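Local coordinates for protein microbial serine proteinases; subtilisin (Bacillus subtilis, PDB 2GKO) that hydrolyses peptide bonds as a cold-adapted, calcium-loaded serine protease of the subtilisin family, at residues T35-N47 against V233-I245. Numbering follows the deposited sequence.
Sequences TGVNTNHPDLSNN and VYSTWFDGGYATI
H41 reaches from the loop after strand 29-34 into the hairpin formed by strands 233-236 and 242-245, and its ring has the largest share of the contact. CB sets out toward the hairpin with CG anti to the backbone N (chi1 -166°), which lays the imidazole against T236. CG itself lies only at the margin, 4.2 Å from T236 CG2. CD2 rests against the backbone of G240, 3.4 Å from its CA. H41 ND1 accepts from D43 N (3.1 Å) nearly in the ring plane, so the proton sits on NE2, which donates to G241 O (2.8 Å, 158°). That carbonyl also takes W237 N and so closes the hairpin end. CE1 lies under T236 CG2, whose methyl stands 3.6 Å from the H41 ring centroid over one face, a CH-pi contact. The H41 ring turns its edge to the face of the Y242 ring, planes 84° apart. Beyond it, Y242 OH donates to D43 OD2 (2.6 Å) on the syn side, though well out of the carboxylate plane; V89 N gives the same oxygen a second bond. Nearer the turn at F238, N38 ND2 makes a weak bond to F238 O (2.9 Å), while N38 OD1 accepts N40 N in an Asx turn. A leucine in place of H41 would probably leave G241 O without its second donor and D43 N without its acceptor. With both nitrogens used in plane, the imidazole is fixed against rotation and most simply read as neutral, joining the 29-34/48-53 loop to the turn of a hairpin whose second strand ends in I245 of the phenylmethanesulfonic acid pocket.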
loop_
_atom_site.group_PDB
_atom_site.type_symbol
_atom_site.label_atom_id
_atom_site.label_comp_id
_atom_site.label_asym_id
_atom_site.label_seq_id
_atom_site.Cartn_x
_atom_site.Cartn_y
_atom_site.Cartn_z
ATOM N N THR A 35 -2.523 -12.245 -0.886
ATOM C CA THR A 35 -3.201 -13.530 -0.983
ATOM C C THR A 35 -3.629 -13.877 -2.397
ATOM O O THR A 35 -4.298 -14.885 -2.580
ATOM C CB THR A 35 -4.443 -13.556 -0.085
ATOM O OG1 THR A 35 -5.382 -12.539 -0.481
ATOM C CG2 THR A 35 -4.075 -13.246 1.357
ATOM N N GLY A 36 -3.248 -13.043 -3.365
ATOM C CA GLY A 36 -3.659 -13.169 -4.757
ATOM C C GLY A 36 -4.652 -12.082 -5.059
ATOM O O GLY A 36 -4.919 -11.239 -4.214
ATOM N N VAL A 37 -5.190 -12.097 -6.270
ATOM C CA VAL A 37 -6.226 -11.152 -6.690
ATOM C C VAL A 37 -7.185 -11.872 -7.610
ATOM O O VAL A 37 -6.773 -12.683 -8.443
ATOM C CB VAL A 37 -5.621 -9.946 -7.429
ATOM C CG1 VAL A 37 -6.725 -8.966 -7.844
ATOM C CG2 VAL A 37 -4.601 -9.235 -6.534
ATOM N N ASN A 38 -8.477 -11.594 -7.465
ATOM C CA ASN A 38 -9.442 -12.047 -8.432
ATOM C C ASN A 38 -9.312 -11.174 -9.680
ATOM O O ASN A 38 -9.834 -10.075 -9.742
ATOM C CB ASN A 38 -10.873 -12.027 -7.859
ATOM C CG ASN A 38 -11.910 -12.473 -8.880
ATOM O OD1 ASN A 38 -11.583 -12.775 -10.026
ATOM N ND2 ASN A 38 -13.174 -12.513 -8.460
ATOM N N THR A 39 -8.617 -11.712 -10.682
ATOM C CA THR A 39 -8.314 -11.008 -11.926
ATOM C C THR A 39 -9.543 -10.902 -12.857
ATOM O O THR A 39 -9.469 -10.263 -13.890
ATOM C CB THR A 39 -7.171 -11.735 -12.691
ATOM O OG1 THR A 39 -7.502 -13.116 -12.873
ATOM C CG2 THR A 39 -5.887 -11.729 -11.893
ATOM N N ASN A 40 -10.643 -11.546 -12.494
ATOM C CA ASN A 40 -11.899 -11.359 -13.199
ATOM C C ASN A 40 -12.839 -10.399 -12.506
ATOM O O ASN A 40 -13.974 -10.231 -12.966
ATOM C CB ASN A 40 -12.605 -12.683 -13.368
ATOM C CG ASN A 40 -11.816 -13.640 -14.238
ATOM O OD1 ASN A 40 -11.255 -13.232 -15.255
ATOM N ND2 ASN A 40 -11.756 -14.907 -13.839
ATOM N N HIS A 41 -12.403 -9.750 -11.425
ATOM C CA HIS A 41 -13.281 -8.792 -10.776
ATOM C C HIS A 41 -13.522 -7.696 -11.803
ATOM O O HIS A 41 -12.579 -7.167 -12.394
ATOM C CB HIS A 41 -12.668 -8.186 -9.523
ATOM C CG HIS A 41 -13.659 -7.456 -8.677
ATOM N ND1 HIS A 41 -14.210 -6.253 -9.062
ATOM C CD2 HIS A 41 -14.263 -7.797 -7.519
ATOM C CE1 HIS A 41 -15.074 -5.863 -8.141
ATOM N NE2 HIS A 41 -15.113 -6.774 -7.185
ATOM N N PRO A 42 -14.781 -7.314 -12.024
ATOM C CA PRO A 42 -15.064 -6.302 -13.045
ATOM C C PRO A 42 -14.364 -4.969 -12.863
ATOM O O PRO A 42 -14.142 -4.271 -13.833
ATOM C CB PRO A 42 -16.588 -6.084 -12.942
ATOM C CG PRO A 42 -17.081 -6.936 -11.896
ATOM C CD PRO A 42 -15.993 -7.860 -11.411
ATOM N N ASP A 43 -14.040 -4.609 -11.628
ATOM C CA ASP A 43 -13.373 -3.343 -11.364
ATOM C C ASP A 43 -11.855 -3.457 -11.345
ATOM O O ASP A 43 -11.189 -2.462 -11.131
ATOM C CB ASP A 43 -13.813 -2.771 -10.023
ATOM C CG ASP A 43 -15.304 -2.590 -9.914
ATOM O OD1 ASP A 43 -15.996 -2.520 -10.958
ATOM O OD2 ASP A 43 -15.853 -2.517 -8.811
ATOM N N LEU A 44 -11.330 -4.649 -11.618
ATOM C CA LEU A 44 -9.860 -4.872 -11.664
ATOM C C LEU A 44 -9.347 -5.462 -12.957
ATOM O O LEU A 44 -8.211 -5.228 -13.318
ATOM C CB LEU A 44 -9.417 -5.798 -10.523
ATOM C CG LEU A 44 -9.695 -5.321 -9.106
ATOM C CD1 LEU A 44 -9.352 -6.406 -8.095
ATOM C CD2 LEU A 44 -8.885 -4.080 -8.826
ATOM N N SER A 45 -10.197 -6.202 -13.664
ATOM C CA SER A 45 -9.770 -7.058 -14.768
ATOM C C SER A 45 -8.996 -6.315 -15.848
ATOM O O SER A 45 -8.009 -6.810 -16.390
ATOM C CB SER A 45 -11.002 -7.716 -15.392
ATOM O OG SER A 45 -10.608 -8.538 -16.484
ATOM N N ASN A 46 -9.449 -5.118 -16.164
ATOM C CA ASN A 46 -8.839 -4.357 -17.229
ATOM C C ASN A 46 -7.450 -3.826 -16.890
ATOM O O ASN A 46 -6.722 -3.391 -17.785
ATOM C CB ASN A 46 -9.742 -3.199 -17.613
ATOM C CG ASN A 46 -10.258 -3.320 -19.037
ATOM O OD1 ASN A 46 -10.813 -4.353 -19.447
ATOM N ND2 ASN A 46 -10.102 -2.250 -19.788
ATOM N N ASN A 47 -7.106 -3.806 -15.599
ATOM C CA ASN A 47 -5.782 -3.391 -15.165
ATOM C C ASN A 47 -4.829 -4.559 -14.921
ATOM O O ASN A 47 -3.656 -4.348 -14.656
ATOM C CB ASN A 47 -5.848 -2.502 -13.928
ATOM C CG ASN A 47 -6.270 -1.090 -14.273
ATOM O OD1 ASN A 47 -6.036 -0.638 -15.393
ATOM N ND2 ASN A 47 -6.855 -0.377 -13.315
ATOM N N VAL A 233 -12.700 0.544 5.347
ATOM C CA VAL A 233 -12.402 0.760 3.922
ATOM C C VAL A 233 -13.166 -0.254 3.062
ATOM O O VAL A 233 -13.005 -1.468 3.195
ATOM C CB VAL A 233 -10.893 0.662 3.648
ATOM C CG1 VAL A 233 -10.584 0.710 2.156
ATOM C CG2 VAL A 233 -10.157 1.759 4.374
ATOM N N TYR A 234 -14.017 0.276 2.187
ATOM C CA TYR A 234 -14.811 -0.520 1.260
ATOM C C TYR A 234 -13.965 -0.685 0.018
ATOM O O TYR A 234 -13.399 0.274 -0.495
ATOM C CB TYR A 234 -16.105 0.248 0.904
ATOM C CG TYR A 234 -17.020 -0.357 -0.132
ATOM C CD1 TYR A 234 -18.025 -1.214 0.250
ATOM C CD2 TYR A 234 -16.896 -0.042 -1.483
ATOM C CE1 TYR A 234 -18.915 -1.735 -0.680
ATOM C CE2 TYR A 234 -17.762 -0.581 -2.430
ATOM C CZ TYR A 234 -18.773 -1.407 -2.016
ATOM O OH TYR A 234 -19.658 -1.961 -2.928
ATOM N N SER A 235 -13.892 -1.910 -0.481
ATOM C CA SER A 235 -13.151 -2.206 -1.693
ATOM C C SER A 235 -13.625 -3.520 -2.265
ATOM O O SER A 235 -14.559 -4.133 -1.783
ATOM C CB SER A 235 -11.633 -2.261 -1.400
ATOM O OG SER A 235 -10.841 -2.336 -2.589
ATOM N N THR A 236 -12.987 -3.910 -3.360
ATOM C CA THR A 236 -13.247 -5.166 -4.051
ATOM C C THR A 236 -12.927 -6.397 -3.186
ATOM O O THR A 236 -12.083 -6.336 -2.265
ATOM C CB THR A 236 -12.404 -5.166 -5.344
ATOM O OG1 THR A 236 -11.044 -4.794 -5.059
ATOM C CG2 THR A 236 -12.900 -4.099 -6.325
ATOM N N TRP A 237 -13.598 -7.512 -3.457
ATOM C CA TRP A 237 -13.386 -8.758 -2.704
ATOM C C TRP A 237 -13.228 -9.934 -3.651
ATOM O O TRP A 237 -13.591 -9.846 -4.837
ATOM C CB TRP A 237 -14.520 -8.996 -1.730
ATOM C CG TRP A 237 -14.231 -9.890 -0.546
ATOM C CD1 TRP A 237 -14.870 -11.043 -0.236
ATOM C CD2 TRP A 237 -13.298 -9.645 0.511
ATOM N NE1 TRP A 237 -14.366 -11.553 0.931
ATOM C CE2 TRP A 237 -13.415 -10.712 1.415
ATOM C CE3 TRP A 237 -12.346 -8.649 0.768
ATOM C CZ2 TRP A 237 -12.639 -10.811 2.565
ATOM C CZ3 TRP A 237 -11.584 -8.747 1.915
ATOM C CH2 TRP A 237 -11.743 -9.815 2.790
ATOM N N PHE A 238 -12.675 -11.034 -3.135
ATOM C CA PHE A 238 -12.230 -12.117 -3.997
ATOM C C PHE A 238 -13.390 -12.776 -4.736
ATOM O O PHE A 238 -13.163 -13.429 -5.755
ATOM C CB PHE A 238 -11.467 -13.185 -3.211
ATOM C CG PHE A 238 -12.349 -14.112 -2.438
ATOM C CD1 PHE A 238 -12.817 -15.280 -3.021
ATOM C CD2 PHE A 238 -12.769 -13.811 -1.145
ATOM C CE1 PHE A 238 -13.692 -16.129 -2.339
ATOM C CE2 PHE A 238 -13.645 -14.682 -0.464
ATOM C CZ PHE A 238 -14.088 -15.829 -1.056
ATOM N N ASP A 239 -14.602 -12.658 -4.186
ATOM C CA ASP A 239 -15.775 -13.269 -4.821
ATOM C C ASP A 239 -16.348 -12.493 -6.012
ATOM O O ASP A 239 -17.322 -12.946 -6.621
ATOM C CB ASP A 239 -16.868 -13.566 -3.787
ATOM C CG ASP A 239 -17.373 -12.338 -3.082
ATOM O OD1 ASP A 239 -16.804 -11.231 -3.284
ATOM O OD2 ASP A 239 -18.336 -12.385 -2.278
ATOM N N GLY A 240 -15.757 -11.352 -6.345
ATOM C CA GLY A 240 -16.279 -10.507 -7.413
ATOM C C GLY A 240 -17.209 -9.439 -6.891
ATOM O O GLY A 240 -17.698 -8.599 -7.672
ATOM N N GLY A 241 -17.442 -9.465 -5.583
ATOM C CA GLY A 241 -18.200 -8.445 -4.906
ATOM C C GLY A 241 -17.283 -7.506 -4.157
ATOM O O GLY A 241 -16.226 -7.130 -4.654
ATOM N N TYR A 242 -17.726 -7.103 -2.967
ATOM C CA TYR A 242 -17.071 -6.047 -2.197
ATOM C C TYR A 242 -17.064 -6.403 -0.710
ATOM O O TYR A 242 -17.715 -7.353 -0.263
ATOM C CB TYR A 242 -17.761 -4.690 -2.449
ATOM C CG TYR A 242 -17.834 -4.356 -3.921
ATOM C CD1 TYR A 242 -18.896 -4.833 -4.708
ATOM C CD2 TYR A 242 -16.844 -3.620 -4.528
ATOM C CE1 TYR A 242 -18.941 -4.594 -6.061
ATOM C CE2 TYR A 242 -16.889 -3.363 -5.890
ATOM C CZ TYR A 242 -17.954 -3.856 -6.640
ATOM O OH TYR A 242 -18.007 -3.615 -7.971
ATOM N N ALA A 243 -16.290 -5.657 0.048
ATOM C CA ALA A 243 -16.134 -5.881 1.478
ATOM C C ALA A 243 -15.601 -4.633 2.121
ATOM O O ALA A 243 -14.907 -3.832 1.506
ATOM C CB ALA A 243 -15.141 -7.031 1.739
ATOM N N THR A 244 -15.938 -4.457 3.386
ATOM C CA THR A 244 -15.433 -3.375 4.193
ATOM C C THR A 244 -14.657 -3.871 5.403
ATOM O O THR A 244 -15.215 -4.550 6.246
ATOM C CB THR A 244 -16.592 -2.530 4.696
ATOM O OG1 THR A 244 -17.365 -2.050 3.570
ATOM C CG2 THR A 244 -16.077 -1.280 5.411
ATOM N N ILE A 245 -13.372 -3.545 5.466
ATOM C CA ILE A 245 -12.487 -3.988 6.542
ATOM C C ILE A 245 -11.536 -2.874 6.976
ATOM O O ILE A 245 -11.412 -1.858 6.305
ATOM C CB ILE A 245 -11.680 -5.257 6.114
ATOM C CG1 ILE A 245 -10.966 -5.062 4.767
ATOM C CG2 ILE A 245 -12.580 -6.473 6.117
ATOM C CD1 ILE A 245 -9.983 -6.182 4.427
#